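Local coordinates for extracellular protein 11-1 (Passalora fulva, PDB 6ZUS) that is a secreted zinc-binding avirulence effector of a fungal plant pathogen and probably takes part in interactions with plant resistance proteins, at residues A[22-25]-A[26-29]. Residues are numbered along the deposited sequence; the frame is centred on the assembly and turned at random.
Sequences GDNC and NFYC
Tyr28 reaches back alongside the 3-10 turn (residues 25-27) to Asp23, in the loop that leads from strand 6-20 of the antiparallel sheet to helix 31-40. Its hydroxyl OH donates to Asp23 OD2 at 2.7 Å, meeting the oxygen nearly along its C-O axis, while carboxylate and ring planes lie 31° apart. Asp23 CG lies beside its backbone N (chi1 -71°) and anti to the carbonyl carbon, which brings the carboxylate within range of the phenol. The edge of the same ring faces Asn24 O, 3.4 Å from Tyr28 CD2. One face of the Phe27 ring receives Asn24: CB sits over its centre in a CH-pi contact, 4.1 Å from the centroid, and Asn24 OD1 comes 3.7 Å from Phe27 CZ. One water donates to Asn24 OD1 and, at a suspiciously short distance, to Asn26 OD1, linking the two amides. The turn itself is tied by Phe27 N to Asn24 O at 3.0 Å, the i to i+3 bond of a 3-10 helix. Disulfides from Cys25 to Cys74 and from Cys29 to Cys76 fasten both ends of the turn to strand 71-86, and Cys25 N also bonds Glu62 OE1 of strand 57-64. Cys25 O grips two amides: Tyr28 N at 2.9 Å from above the carbonyl plane, and Cys29 N at 3.2 Å within it.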
loop_
_atom_site.group_PDB
_atom_site.type_symbol
_atom_site.label_atom_id
_atom_site.label_comp_id
_atom_site.label_asym_id
_atom_site.label_seq_id
_atom_site.Cartn_x
_atom_site.Cartn_y
_atom_site.Cartn_z
ATOM N N GLY A 22 -19.722 19.485 8.426
ATOM C CA GLY A 22 -19.292 20.376 9.515
ATOM C C GLY A 22 -18.043 19.842 10.219
ATOM O O GLY A 22 -17.449 20.564 11.050
ATOM N N ASP A 23 -17.654 18.592 9.957
ATOM C CA ASP A 23 -16.473 17.985 10.613
ATOM C C ASP A 23 -15.223 18.141 9.724
ATOM O O ASP A 23 -15.344 18.489 8.510
ATOM C CB ASP A 23 -16.759 16.518 10.924
ATOM C CG ASP A 23 -17.759 16.251 12.048
ATOM O OD1 ASP A 23 -18.319 17.236 12.579
ATOM O OD2 ASP A 23 -17.868 15.095 12.451
ATOM N N ASN A 24 -14.081 17.764 10.287
ATOM C CA ASN A 24 -12.771 17.741 9.583
ATOM C C ASN A 24 -12.218 16.315 9.573
ATOM O O ASN A 24 -12.423 15.558 10.538
ATOM C CB ASN A 24 -11.794 18.739 10.207
ATOM C CG ASN A 24 -12.289 20.181 10.186
ATOM O OD1 ASN A 24 -11.949 20.948 11.089
ATOM N ND2 ASN A 24 -13.118 20.544 9.227
ATOM N N CYS A 25 -11.445 15.959 8.545
ATOM C CA CYS A 25 -10.919 14.563 8.412
ATOM C C CYS A 25 -9.956 14.262 9.549
ATOM O O CYS A 25 -9.886 13.102 9.956
ATOM C CB CYS A 25 -10.266 14.305 7.056
ATOM S SG CYS A 25 -11.527 14.418 5.745
ATOM N N ASN A 26 -9.239 15.280 10.035
ATOM C CA ASN A 26 -8.284 15.090 11.165
ATOM C C ASN A 26 -9.027 14.987 12.516
ATOM O O ASN A 26 -8.327 14.873 13.548
ATOM C CB ASN A 26 -7.191 16.158 11.182
ATOM C CG ASN A 26 -7.685 17.562 11.430
ATOM O OD1 ASN A 26 -8.769 17.786 11.990
ATOM N ND2 ASN A 26 -6.845 18.524 11.058
ATOM N N PHE A 27 -10.361 14.955 12.562
ATOM C CA PHE A 27 -11.064 14.435 13.774
ATOM C C PHE A 27 -11.104 12.891 13.739
ATOM O O PHE A 27 -11.417 12.287 14.740
ATOM C CB PHE A 27 -12.503 14.918 13.869
ATOM C CG PHE A 27 -12.711 16.413 13.913
ATOM C CD1 PHE A 27 -11.705 17.261 14.350
ATOM C CD2 PHE A 27 -13.971 16.937 13.655
ATOM C CE1 PHE A 27 -11.910 18.635 14.383
ATOM C CE2 PHE A 27 -14.189 18.309 13.703
ATOM C CZ PHE A 27 -13.154 19.154 14.075
ATOM N N TYR A 28 -10.852 12.255 12.580
ATOM C CA TYR A 28 -11.110 10.810 12.335
ATOM C C TYR A 28 -9.810 10.001 12.178
ATOM O O TYR A 28 -9.789 8.800 12.528
ATOM C CB TYR A 28 -12.027 10.674 11.114
ATOM C CG TYR A 28 -13.435 11.155 11.381
ATOM C CD1 TYR A 28 -14.379 10.312 11.943
ATOM C CD2 TYR A 28 -13.811 12.476 11.164
ATOM C CE1 TYR A 28 -15.664 10.754 12.236
ATOM C CE2 TYR A 28 -15.082 12.933 11.456
ATOM C CZ TYR A 28 -16.035 12.074 11.989
ATOM O OH TYR A 28 -17.320 12.498 12.266
ATOM N N CYS A 29 -8.797 10.592 11.548
ATOM C CA CYS A 29 -7.496 9.952 11.221
ATOM C C CYS A 29 -6.386 10.745 11.897
ATOM O O CYS A 29 -6.501 11.985 11.984
ATOM C CB CYS A 29 -7.178 9.949 9.720
ATOM S SG CYS A 29 -8.542 9.261 8.761
HETATM O O HOH W 1 -9.341 20.169 12.225
#